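Local coordinates for abhydrolase domain-containing protein (Exiguobacterium antarcticum, PDB 5H3H) that hydrolyses esters as an esterase of the alpha/beta hydrolase family and probably also acts as a perhydrolase, binding ethaneperoxoic acid in its pocket, at residues 23-28 against 50-56; 146-150 against 189-194; 153-158 against 178-184; 240-244 against 257-261. All blocks are in the same frame, centred on the assembly; numbering follows the deposited sequence.

Contact 1: residues 23-28 against 50-56; sequences PVVMLH and RYIGVDY
His28, next after strand 23-27, and Tyr56 grip one another at two points. The Tyr56 hydroxyl donates to His28 O at 2.6 Å, in the carbonyl plane and on a lone pair, while a weak bond runs from Tyr56 N to His28 NE2 (3.4 Å). Between these points the side chains run antiparallel alongside one another, Tyr56 CE2 above the middle of the imidazole; the planes meet at 38°, so the ring pair is oblique. His28 CG sits between its backbone N and carbonyl carbon (chi1 69°), which turns the ring across to the 50-56 segment and sets its edge against Val54 O. A phenylalanine in place of Tyr56 has no hydroxyl for His28 O, so that carbonyl would probably be left without this donor and the segment after strand 23-27 less firmly held. The strand segments run parallel, their axes 4.7 Å apart at closest, bonded from Val24 N to Arg50 O, Ile52 N to Val24 O and Met26 N to Ile52 O (2.9 Å). The last bond, Val54 N to Met26 O, is weak at 3.4 Å, and a water bridges Met26 O, Val54 O and, weakly, His28 N where the strands diverge. On one face Met26 SD meets the edge of the Tyr51 ring, 3.7 Å from CE1, a Met-aromatic contact; Tyr51 OH continues to Asn34. Helix 38-46, the crossover of this beta-alpha-beta unit, covers that face through Leu44, helix 71-85 packs on Leu27 and Val54, and strand 90-95 pairs with the other edge of strand 23-27.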
loop_
_atom_site.group_PDB
_atom_site.type_symbol
_atom_site.label_atom_id
_atom_site.label_comp_id
_atom_site.label_asym_id
_atom_site.label_seq_id
_atom_site.Cartn_x
_atom_site.Cartn_y
_atom_site.Cartn_z
ATOM N N PRO B 23 -2.771 20.639 -3.589
ATOM C CA PRO B 23 -2.892 20.354 -2.154
ATOM C C PRO B 23 -1.563 20.015 -1.489
ATOM O O PRO B 23 -0.748 19.262 -2.055
ATOM C CB PRO B 23 -3.850 19.168 -2.113
ATOM C CG PRO B 23 -3.670 18.491 -3.403
ATOM C CD PRO B 23 -3.364 19.568 -4.386
ATOM N N VAL B 24 -1.370 20.631 -0.320
ATOM C CA VAL B 24 -0.234 20.482 0.561
ATOM C C VAL B 24 -0.899 20.115 1.867
ATOM O O VAL B 24 -1.590 20.964 2.466
ATOM C CB VAL B 24 0.571 21.786 0.696
ATOM C CG1 VAL B 24 1.848 21.576 1.532
ATOM C CG2 VAL B 24 0.907 22.327 -0.650
ATOM N N VAL B 25 -0.798 18.833 2.239
ATOM C CA VAL B 25 -1.448 18.292 3.424
ATOM C C VAL B 25 -0.383 18.365 4.533
ATOM O O VAL B 25 0.669 17.793 4.382
ATOM C CB VAL B 25 -1.886 16.846 3.218
ATOM C CG1 VAL B 25 -2.374 16.217 4.519
ATOM C CG2 VAL B 25 -2.970 16.746 2.135
ATOM N N MET B 26 -0.654 19.147 5.573
ATOM C CA MET B 26 0.318 19.386 6.628
ATOM C C MET B 26 -0.102 18.672 7.930
ATOM O O MET B 26 -1.181 18.898 8.407
ATOM C CB MET B 26 0.500 20.875 6.757
ATOM C CG MET B 26 1.260 21.397 5.516
ATOM S SD MET B 26 1.804 23.090 5.659
ATOM C CE MET B 26 3.331 22.944 6.546
ATOM N N LEU B 27 0.762 17.775 8.440
ATOM C CA LEU B 27 0.490 16.959 9.621
ATOM C C LEU B 27 1.357 17.408 10.842
ATOM O O LEU B 27 2.582 17.283 10.801
ATOM C CB LEU B 27 0.805 15.537 9.315
ATOM C CG LEU B 27 -0.085 14.655 8.433
ATOM C CD1 LEU B 27 -1.294 15.371 7.890
ATOM C CD2 LEU B 27 0.735 13.949 7.418
ATOM N N HIS B 28 0.673 17.917 11.863
ATOM C CA HIS B 28 1.317 18.577 13.021
ATOM C C HIS B 28 2.077 17.634 13.957
ATOM O O HIS B 28 1.923 16.413 13.940
ATOM C CB HIS B 28 0.278 19.427 13.767
ATOM C CG HIS B 28 -0.789 18.660 14.494
ATOM N ND1 HIS B 28 -0.606 18.138 15.754
ATOM C CD2 HIS B 28 -2.056 18.327 14.135
ATOM C CE1 HIS B 28 -1.707 17.519 16.143
ATOM N NE2 HIS B 28 -2.625 17.663 15.201
ATOM N N ARG B 50 -3.227 25.050 -2.073
ATOM C CA ARG B 50 -4.303 24.743 -1.208
ATOM C C ARG B 50 -3.738 24.068 0.053
ATOM O O ARG B 50 -3.104 23.026 -0.039
ATOM C CB ARG B 50 -5.241 23.828 -1.928
ATOM C CG ARG B 50 -6.463 23.455 -1.155
ATOM C CD ARG B 50 -7.321 22.586 -2.038
ATOM N NE ARG B 50 -8.427 21.998 -1.296
ATOM C CZ ARG B 50 -9.286 21.126 -1.803
ATOM N NH1 ARG B 50 -9.165 20.738 -3.082
ATOM N NH2 ARG B 50 -10.261 20.600 -1.037
ATOM N N TYR B 51 -3.997 24.683 1.205
ATOM C CA TYR B 51 -3.562 24.225 2.527
ATOM C C TYR B 51 -4.583 23.252 3.083
ATOM O O TYR B 51 -5.763 23.555 3.119
ATOM C CB TYR B 51 -3.428 25.447 3.447
ATOM C CG TYR B 51 -3.100 25.120 4.858
ATOM C CD1 TYR B 51 -1.786 24.791 5.250
ATOM C CD2 TYR B 51 -4.097 25.144 5.853
ATOM C CE1 TYR B 51 -1.489 24.539 6.573
ATOM C CE2 TYR B 51 -3.781 24.856 7.177
ATOM C CZ TYR B 51 -2.492 24.567 7.533
ATOM O OH TYR B 51 -2.208 24.241 8.877
ATOM N N ILE B 52 -4.149 22.057 3.470
ATOM C CA ILE B 52 -5.000 21.098 4.104
ATOM C C ILE B 52 -4.319 20.744 5.440
ATOM O O ILE B 52 -3.470 19.919 5.476
ATOM C CB ILE B 52 -5.264 19.868 3.231
ATOM C CG1 ILE B 52 -6.066 20.237 1.961
ATOM C CG2 ILE B 52 -6.028 18.811 4.003
ATOM C CD1 ILE B 52 -5.248 20.104 0.710
ATOM N N GLY B 53 -4.721 21.397 6.523
ATOM C CA GLY B 53 -4.087 21.173 7.833
ATOM C C GLY B 53 -5.007 20.302 8.652
ATOM O O GLY B 53 -6.098 20.761 9.005
ATOM N N VAL B 54 -4.590 19.079 8.900
ATOM C CA VAL B 54 -5.399 18.146 9.659
ATOM C C VAL B 54 -5.171 18.320 11.162
ATOM O O VAL B 54 -3.996 18.494 11.613
ATOM C CB VAL B 54 -5.184 16.689 9.274
ATOM C CG1 VAL B 54 -5.292 16.469 7.751
ATOM C CG2 VAL B 54 -3.881 16.178 9.794
ATOM N N ASP B 55 -6.253 18.318 11.944
ATOM C CA ASP B 55 -6.099 18.177 13.428
ATOM C C ASP B 55 -6.346 16.736 13.674
ATOM O O ASP B 55 -7.447 16.284 13.338
ATOM C CB ASP B 55 -7.134 18.995 14.216
ATOM C CG ASP B 55 -6.908 20.512 14.172
ATOM O OD1 ASP B 55 -5.844 21.001 13.712
ATOM O OD2 ASP B 55 -7.802 21.232 14.645
ATOM N N TYR B 56 -5.400 15.986 14.229
ATOM C CA TYR B 56 -5.647 14.588 14.501
ATOM C C TYR B 56 -6.746 14.473 15.525
ATOM O O TYR B 56 -7.016 15.424 16.314
ATOM C CB TYR B 56 -4.448 13.806 15.044
ATOM C CG TYR B 56 -3.181 14.017 14.341
ATOM C CD1 TYR B 56 -3.015 13.669 13.011
ATOM C CD2 TYR B 56 -2.083 14.479 15.040
ATOM C CE1 TYR B 56 -1.789 13.884 12.360
ATOM C CE2 TYR B 56 -0.880 14.677 14.424
ATOM C CZ TYR B 56 -0.726 14.407 13.083
ATOM O OH TYR B 56 0.518 14.667 12.573
HETATM O O HOH W 1 -1.650 19.579 11.079
#

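Contact 2: residues 146-150 against 189-194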
loop_
_atom_site.group_PDB
_atom_site.type_symbol
_atom_site.label_atom_id
_atom_site.label_comp_id
_atom_site.label_asym_id
_atom_site.label_seq_id
_atom_site.Cartn_x
_atom_site.Cartn_y
_atom_site.Cartn_z
ATOM N N ILE B 146 4.627 11.205 30.230
ATOM C CA ILE B 146 3.271 10.726 30.426
ATOM C C ILE B 146 2.823 10.899 31.901
ATOM O O ILE B 146 1.715 11.376 32.182
ATOM C CB ILE B 146 3.151 9.285 29.969
ATOM C CG1 ILE B 146 3.321 9.188 28.427
ATOM C CG2 ILE B 146 1.815 8.687 30.371
ATOM C CD1 ILE B 146 3.816 7.834 27.998
ATOM N N GLU B 147 3.733 10.602 32.805
ATOM C CA GLU B 147 3.480 10.693 34.254
ATOM C C GLU B 147 3.207 12.122 34.618
ATOM O O GLU B 147 2.246 12.382 35.320
ATOM C CB GLU B 147 4.651 10.129 35.084
ATOM C CG GLU B 147 5.490 11.102 35.956
ATOM C CD GLU B 147 6.929 10.653 36.029
ATOM O OE1 GLU B 147 7.797 11.500 35.735
ATOM O OE2 GLU B 147 7.183 9.446 36.327
ATOM N N ASP B 148 4.042 13.023 34.096
ATOM C CA ASP B 148 3.890 14.474 34.273
ATOM C C ASP B 148 2.556 14.994 33.678
ATOM O O ASP B 148 1.874 15.783 34.330
ATOM C CB ASP B 148 5.085 15.202 33.680
ATOM C CG ASP B 148 6.357 15.024 34.516
ATOM O OD1 ASP B 148 6.229 14.547 35.675
ATOM O OD2 ASP B 148 7.464 15.349 34.011
ATOM N N THR B 149 2.172 14.547 32.477
ATOM C CA THR B 149 0.850 14.981 31.957
ATOM C C THR B 149 -0.339 14.546 32.806
ATOM O O THR B 149 -1.378 15.282 32.906
ATOM C CB THR B 149 0.652 14.911 30.366
ATOM O OG1 THR B 149 -0.663 14.432 29.953
ATOM C CG2 THR B 149 1.752 14.350 29.617
ATOM N N LYS B 150 -0.202 13.408 33.501
ATOM C CA LYS B 150 -1.261 12.931 34.396
ATOM C C LYS B 150 -1.407 13.695 35.746
ATOM O O LYS B 150 -2.355 13.496 36.449
ATOM C CB LYS B 150 -1.188 11.416 34.615
ATOM C CG LYS B 150 -1.913 10.619 33.565
ATOM C CD LYS B 150 -1.075 9.499 32.945
ATOM C CE LYS B 150 -0.684 8.380 33.874
ATOM N NZ LYS B 150 -0.690 7.036 33.184
ATOM N N THR B 189 -3.231 13.369 24.242
ATOM C CA THR B 189 -1.858 13.670 24.512
ATOM C C THR B 189 -1.192 12.439 25.133
ATOM O O THR B 189 -0.134 12.045 24.680
ATOM C CB THR B 189 -1.711 14.906 25.403
ATOM O OG1 THR B 189 -2.225 16.040 24.704
ATOM C CG2 THR B 189 -0.277 15.150 25.828
ATOM N N ILE B 190 -1.828 11.818 26.120
ATOM C CA ILE B 190 -1.236 10.602 26.724
ATOM C C ILE B 190 -1.106 9.421 25.746
ATOM O O ILE B 190 -0.033 8.859 25.596
ATOM C CB ILE B 190 -2.011 10.212 27.980
ATOM C CG1 ILE B 190 -1.674 11.252 29.079
ATOM C CG2 ILE B 190 -1.761 8.774 28.376
ATOM C CD1 ILE B 190 -2.674 11.254 30.194
ATOM N N GLN B 191 -2.204 9.037 25.123
ATOM C CA GLN B 191 -2.219 7.920 24.167
ATOM C C GLN B 191 -1.238 8.106 22.991
ATOM O O GLN B 191 -0.545 7.144 22.610
ATOM C CB GLN B 191 -3.653 7.652 23.650
ATOM C CG GLN B 191 -4.727 7.290 24.708
ATOM C CD GLN B 191 -4.432 6.062 25.544
ATOM O OE1 GLN B 191 -3.586 6.073 26.450
ATOM N NE2 GLN B 191 -5.142 5.009 25.263
ATOM N N SER B 192 -1.054 9.335 22.484
ATOM C CA SER B 192 -0.064 9.577 21.428
ATOM C C SER B 192 1.352 9.486 21.917
ATOM O O SER B 192 2.211 9.075 21.147
ATOM C CB SER B 192 -0.210 10.950 20.775
ATOM O OG SER B 192 -1.468 11.164 20.185
ATOM N N ALA B 193 1.627 9.946 23.148
ATOM C CA ALA B 193 2.930 9.673 23.828
ATOM C C ALA B 193 3.263 8.196 23.914
ATOM O O ALA B 193 4.405 7.838 23.722
ATOM C CB ALA B 193 2.965 10.279 25.232
ATOM N N ILE B 194 2.265 7.340 24.146
ATOM C CA ILE B 194 2.447 5.875 24.174
ATOM C C ILE B 194 2.845 5.339 22.768
ATOM O O ILE B 194 3.722 4.503 22.654
ATOM C CB ILE B 194 1.191 5.179 24.754
ATOM C CG1 ILE B 194 1.147 5.435 26.259
ATOM C CG2 ILE B 194 1.089 3.674 24.384
ATOM C CD1 ILE B 194 -0.072 4.846 26.951
#
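Ile146 and Ile190 mark the closest backbone approach, their CA atoms 5.8 Å apart, where helix 139-149 meets helix 186-198; no hydrogen bond joins the two segments. Ile146 fills the join with three carbons. Its CG1 presses on Ala193 CB at 3.4 Å, tighter than usual for two carbons, its CD1 reaches on to Ile194 CG1 at 4.0 Å, and its CG2 meets Ile190 CG2 as those two side chains cross obliquely. With CG1 anti to the carbonyl carbon (chi1 -67°), the longer branch of Ile146 extends towards Ala193. Ile190 also meets the next residues of the same segment: Thr149 OG1 lies 3.4 Å from its CG1, and the aliphatic part of Lys150 crosses its CD1 at about a right angle, CG to CD1 being 3.5 Å. An alanine in place of Ile146 removes CG1, CG2 and CD1, and is likely to open a gap against Ala193, Ile190 and Ile194. Thr189 O accepts from Trp30 NE1, and Trp30 lines the ethaneperoxoic acid pocket. Such apolar packing is consistent with the helical cap that many alpha/beta hydrolases insert into the core fold; here the helices follow strand 114-120 and probably help to cover the pocket.

Contact 3: residues 153-158 against 178-184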
loop_
_atom_site.group_PDB
_atom_site.type_symbol
_atom_site.label_atom_id
_atom_site.label_comp_id
_atom_site.label_asym_id
_atom_site.label_seq_id
_atom_site.Cartn_x
_atom_site.Cartn_y
_atom_site.Cartn_z
ATOM N N ARG B 153 -0.464 18.963 33.357
ATOM C CA ARG B 153 -0.183 19.031 31.898
ATOM C C ARG B 153 0.364 20.410 31.468
ATOM O O ARG B 153 1.353 20.485 30.744
ATOM C CB ARG B 153 -1.404 18.527 31.091
ATOM C CG ARG B 153 -1.182 18.450 29.574
ATOM C CD ARG B 153 -2.352 17.734 28.902
ATOM N NE ARG B 153 -3.569 18.500 29.123
ATOM C CZ ARG B 153 -4.030 19.445 28.312
ATOM N NH1 ARG B 153 -5.128 20.088 28.647
ATOM N NH2 ARG B 153 -3.390 19.758 27.164
ATOM N N PRO B 154 -0.212 21.513 31.922
ATOM C CA PRO B 154 0.420 22.763 31.442
ATOM C C PRO B 154 1.885 22.931 31.859
ATOM O O PRO B 154 2.681 23.506 31.090
ATOM C CB PRO B 154 -0.453 23.858 32.055
ATOM C CG PRO B 154 -1.717 23.201 32.369
ATOM C CD PRO B 154 -1.491 21.740 32.584
ATOM N N SER B 155 2.250 22.437 33.059
ATOM C CA SER B 155 3.707 22.517 33.504
ATOM C C SER B 155 4.640 21.632 32.663
ATOM O O SER B 155 5.746 22.063 32.272
ATOM C CB SER B 155 3.859 22.211 34.983
ATOM O OG SER B 155 3.186 23.207 35.735
ATOM N N MET B 156 4.137 20.437 32.350
ATOM C CA MET B 156 4.757 19.473 31.410
ATOM C C MET B 156 5.047 20.180 30.117
ATOM O O MET B 156 6.182 20.120 29.590
ATOM C CB MET B 156 3.838 18.258 31.176
ATOM C CG MET B 156 4.475 17.180 30.330
ATOM S SD MET B 156 4.450 17.500 28.568
ATOM C CE MET B 156 2.704 17.210 28.206
ATOM N N LEU B 157 4.012 20.830 29.582
ATOM C CA LEU B 157 4.133 21.594 28.323
ATOM C C LEU B 157 5.142 22.728 28.353
ATOM O O LEU B 157 5.831 22.941 27.399
ATOM C CB LEU B 157 2.735 22.115 27.885
ATOM C CG LEU B 157 1.735 21.038 27.450
ATOM C CD1 LEU B 157 0.378 21.652 27.225
ATOM C CD2 LEU B 157 2.157 20.310 26.165
ATOM N N LYS B 158 5.136 23.545 29.387
ATOM C CA LYS B 158 6.129 24.633 29.517
ATOM C C LYS B 158 7.564 24.036 29.459
ATOM O O LYS B 158 8.444 24.527 28.734
ATOM C CB LYS B 158 5.886 25.399 30.809
ATOM C CG LYS B 158 6.801 26.601 31.017
ATOM C CD LYS B 158 6.463 27.214 32.396
ATOM C CE LYS B 158 7.619 28.007 32.996
ATOM N NZ LYS B 158 7.922 29.161 32.127
ATOM N N HIS B 178 2.384 27.594 23.228
ATOM C CA HIS B 178 1.911 26.899 24.425
ATOM C C HIS B 178 0.389 26.613 24.423
ATOM O O HIS B 178 -0.054 25.465 24.615
ATOM C CB HIS B 178 2.288 27.729 25.627
ATOM C CG HIS B 178 1.939 27.085 26.923
ATOM N ND1 HIS B 178 0.864 27.467 27.676
ATOM C CD2 HIS B 178 2.497 26.043 27.577
ATOM C CE1 HIS B 178 0.793 26.722 28.760
ATOM N NE2 HIS B 178 1.785 25.864 28.730
ATOM N N ASN B 179 -0.414 27.653 24.148
ATOM C CA ASN B 179 -1.856 27.508 24.163
ATOM C C ASN B 179 -2.388 26.548 23.074
ATOM O O ASN B 179 -3.421 25.902 23.324
ATOM C CB ASN B 179 -2.553 28.852 24.068
ATOM C CG ASN B 179 -2.439 29.675 25.331
ATOM O OD1 ASN B 179 -2.058 29.200 26.406
ATOM N ND2 ASN B 179 -2.796 30.915 25.224
ATOM N N LEU B 180 -1.660 26.399 21.932
ATOM C CA LEU B 180 -2.008 25.404 20.913
ATOM C C LEU B 180 -1.954 23.995 21.514
ATOM O O LEU B 180 -2.764 23.153 21.181
ATOM C CB LEU B 180 -1.020 25.391 19.741
ATOM C CG LEU B 180 -0.788 26.624 18.915
ATOM C CD1 LEU B 180 0.254 26.256 17.864
ATOM C CD2 LEU B 180 -2.111 27.100 18.346
ATOM N N SER B 181 -0.993 23.752 22.411
ATOM C CA SER B 181 -0.901 22.511 23.071
ATOM C C SER B 181 -1.839 22.348 24.243
ATOM O O SER B 181 -2.310 21.241 24.466
ATOM C CB SER B 181 0.549 22.204 23.490
ATOM O OG SER B 181 1.353 21.860 22.322
ATOM N N VAL B 182 -2.164 23.415 24.959
ATOM C CA VAL B 182 -3.105 23.284 26.086
ATOM C C VAL B 182 -4.519 22.923 25.615
ATOM O O VAL B 182 -5.178 22.157 26.275
ATOM C CB VAL B 182 -3.143 24.469 27.039
ATOM C CG1 VAL B 182 -1.739 24.874 27.506
ATOM C CG2 VAL B 182 -3.858 25.611 26.430
ATOM N N ASP B 183 -4.869 23.341 24.401
ATOM C CA ASP B 183 -6.088 22.940 23.707
ATOM C C ASP B 183 -6.246 21.448 23.472
ATOM O O ASP B 183 -7.367 20.947 23.375
ATOM C CB ASP B 183 -6.146 23.656 22.328
ATOM C CG ASP B 183 -7.336 23.220 21.492
ATOM O OD1 ASP B 183 -8.453 23.756 21.673
ATOM O OD2 ASP B 183 -7.178 22.296 20.675
ATOM N N ALA B 184 -5.162 20.739 23.364
ATOM C CA ALA B 184 -5.185 19.342 23.127
ATOM C C ALA B 184 -5.953 18.614 24.260
ATOM O O ALA B 184 -5.947 19.029 25.438
ATOM C CB ALA B 184 -3.776 18.834 23.005
HETATM O O HOH W 2 -1.334 18.595 25.640
#
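Arg153 crosses to helix 171-182 and ends on backbone carbonyls towards its C-terminal part and just past it. From CB the chain runs out with CG anti to the backbone N, stays extended through CD, then bends at chi3 (62°), turning NE, and a near-right-angle turn about the CD-NE bond brings the guanidinium to the 178-184 segment. CZ lies 3.5 Å from Ala184 O, which sits over one face of the guanidinium and is not hydrogen-bonded to it. At the tip NH1 and NH2 both donate end-on to Val182 O, each at 3.1 Å with N-H...O angles of 148°; the oxygen lies in the guanidinium plane. NH1 approaches in the carbonyl plane, whereas NH2 comes from above it. NH2 also binds a water at 2.8 Å, which donates in turn to Ser181 O. The positive group is thus set among carbonyl oxygens towards the end of a helix, whose dipole would probably add to the attraction.

One turn along, Leu157 packs between the helices: CD2 touches Ser181 CB at 3.7 Å and CD1 meets Val182 CG1. Beyond it His178 points the edge of its ring at Pro154 O, giving a weak but nearly straight bond from NE2 (3.5 Å). The segment axes lie 10.1 Å apart at 142°, nearer antiparallel. This pair probably belongs to the helical cap found in many alpha/beta hydrolases, beside the ethaneperoxoic acid pocket.

Contact 4: residues 240-244 against 257-261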
loop_
_atom_site.group_PDB
_atom_site.type_symbol
_atom_site.label_atom_id
_atom_site.label_comp_id
_atom_site.label_asym_id
_atom_site.label_seq_id
_atom_site.Cartn_x
_atom_site.Cartn_y
_atom_site.Cartn_z
ATOM N N LEU B 240 18.313 15.936 1.879
ATOM C CA LEU B 240 18.383 16.395 3.276
ATOM C C LEU B 240 18.759 17.859 3.311
ATOM O O LEU B 240 19.816 18.219 2.802
ATOM C CB LEU B 240 19.451 15.606 4.017
ATOM C CG LEU B 240 19.863 16.128 5.399
ATOM C CD1 LEU B 240 18.635 16.114 6.318
ATOM C CD2 LEU B 240 21.016 15.316 5.979
ATOM N N GLU B 241 17.912 18.705 3.915
ATOM C CA GLU B 241 18.281 20.093 4.204
ATOM C C GLU B 241 18.426 20.324 5.714
ATOM O O GLU B 241 17.456 20.259 6.449
ATOM C CB GLU B 241 17.276 21.095 3.624
ATOM C CG GLU B 241 17.661 21.650 2.234
ATOM C CD GLU B 241 18.800 22.698 2.179
ATOM O OE1 GLU B 241 18.921 23.592 3.055
ATOM O OE2 GLU B 241 19.573 22.653 1.204
ATOM N N VAL B 242 19.633 20.675 6.137
ATOM C CA VAL B 242 19.998 20.813 7.530
ATOM C C VAL B 242 19.698 22.262 7.901
ATOM O O VAL B 242 20.151 23.196 7.253
ATOM C CB VAL B 242 21.505 20.511 7.729
ATOM C CG1 VAL B 242 21.926 20.600 9.199
ATOM C CG2 VAL B 242 21.859 19.119 7.175
ATOM N N PHE B 243 19.018 22.435 9.016
ATOM C CA PHE B 243 18.725 23.726 9.546
ATOM C C PHE B 243 19.745 23.967 10.648
ATOM O O PHE B 243 19.637 23.421 11.734
ATOM C CB PHE B 243 17.244 23.808 9.957
ATOM C CG PHE B 243 16.342 23.973 8.753
ATOM C CD1 PHE B 243 16.150 22.920 7.872
ATOM C CD2 PHE B 243 15.800 25.181 8.445
ATOM C CE1 PHE B 243 15.381 23.065 6.720
ATOM C CE2 PHE B 243 15.043 25.346 7.292
ATOM C CZ PHE B 243 14.811 24.268 6.446
ATOM N N GLU B 244 20.738 24.800 10.346
ATOM C CA GLU B 244 21.937 24.923 11.204
ATOM C C GLU B 244 21.633 25.652 12.471
ATOM O O GLU B 244 22.301 25.448 13.492
ATOM C CB GLU B 244 23.087 25.691 10.497
ATOM C CG GLU B 244 23.465 25.160 9.105
ATOM C CD GLU B 244 24.378 23.931 9.119
ATOM O OE1 GLU B 244 24.520 23.203 10.160
ATOM O OE2 GLU B 244 24.972 23.698 8.048
ATOM N N LYS B 257 13.625 30.544 6.099
ATOM C CA LYS B 257 14.266 29.443 5.380
ATOM C C LYS B 257 13.348 28.192 5.310
ATOM O O LYS B 257 13.175 27.535 4.256
ATOM C CB LYS B 257 15.604 29.102 6.015
ATOM C CG LYS B 257 16.417 28.130 5.174
ATOM C CD LYS B 257 17.637 27.648 5.949
ATOM C CE LYS B 257 18.210 26.409 5.327
ATOM N NZ LYS B 257 19.398 25.922 6.086
ATOM N N PHE B 258 12.726 27.883 6.431
ATOM C CA PHE B 258 11.817 26.738 6.468
ATOM C C PHE B 258 10.697 26.948 5.449
ATOM O O PHE B 258 10.472 26.071 4.613
ATOM C CB PHE B 258 11.259 26.524 7.882
ATOM C CG PHE B 258 10.407 25.289 8.001
ATOM C CD1 PHE B 258 10.967 24.060 8.223
ATOM C CD2 PHE B 258 9.047 25.362 7.875
ATOM C CE1 PHE B 258 10.203 22.912 8.306
ATOM C CE2 PHE B 258 8.283 24.228 7.981
ATOM C CZ PHE B 258 8.857 23.003 8.191
ATOM N N THR B 259 10.011 28.101 5.513
ATOM C CA THR B 259 8.919 28.404 4.582
ATOM C C THR B 259 9.352 28.418 3.122
ATOM O O THR B 259 8.733 27.830 2.277
ATOM C CB THR B 259 8.138 29.730 4.938
ATOM O OG1 THR B 259 9.032 30.838 5.127
ATOM C CG2 THR B 259 7.482 29.608 6.181
ATOM N N GLU B 260 10.445 29.068 2.805
ATOM C CA GLU B 260 10.776 29.184 1.410
ATOM C C GLU B 260 11.391 27.886 0.817
ATOM O O GLU B 260 11.159 27.600 -0.317
ATOM C CB GLU B 260 11.594 30.460 1.189
ATOM C CG GLU B 260 10.830 31.751 1.545
ATOM C CD GLU B 260 9.568 32.033 0.696
ATOM O OE1 GLU B 260 8.577 32.544 1.265
ATOM O OE2 GLU B 260 9.555 31.785 -0.529
ATOM N N THR B 261 12.054 27.045 1.618
ATOM C CA THR B 261 12.389 25.667 1.229
ATOM C C THR B 261 11.133 24.792 0.953
ATOM O O THR B 261 11.096 23.971 0.030
ATOM C CB THR B 261 13.213 24.990 2.359
ATOM O OG1 THR B 261 14.365 25.790 2.675
ATOM C CG2 THR B 261 13.691 23.613 1.980
#
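Lys257 lies across the Phe243 ring, its chain extended from CG to the tip. CE sits over the ring face in a CH-pi contact, 4.2 Å from the ring centroid, and NZ stands 4.5 Å from that centroid, 13° off the normal, as a cation-pi pair. From there NZ donates to Val242 O at 3.1 Å, the donor tilted 24° from the carbonyl plane. Glu241 OE1 adds a long salt bridge to NZ at 3.9 Å. The Phe243 ring also presents its edge to the helix: CE2 lies 3.5 Å from Phe258 N and close to Phe258 CB, while the Phe258 ring itself stands obliquely, the planes at 58°. Further out, Thr261 OG1 donates to Lys257 O at 2.6 Å, a bond that joins the backbone one from Thr261 N on the same oxygen, from opposite faces of its plane. Strand 211-217 pairs with strand 239-243, and its Met215 touches Phe243, Phe258 and Thr261; Met250 packs on both rings. The helix segment runs nearly antiparallel to the outermost strand. Its lysine is held at once by an aromatic face, a carbonyl and, more loosely, the carboxylates of Glu241 and, weakly, Glu254, so the ammonium charge is probably stabilised without a close ion pair.

Overall arrangement
Following the chain from the N terminus, contact 1 closes first, pairing strands 23-27 and 50-54 after the crossover through helix 38-46, near the middle of the sheet. Contact 2 then opens at 146-150 and closes at 189-194, and contact 3, 153-158 against 178-184, falls wholly within that span. The two touch, Thr149 CG2 meeting Met156 CE at 3.3 Å; helices 139-149 and 153-164 are consecutive, as are 171-182 and 186-198. Together they tie four helices into what is probably the cap. Contact 4 comes last and separately, fixing the C-terminal helix to the outermost strand 239-243, its centre about 30 Å from that of contact 2 and on the opposite side of the chain's centre.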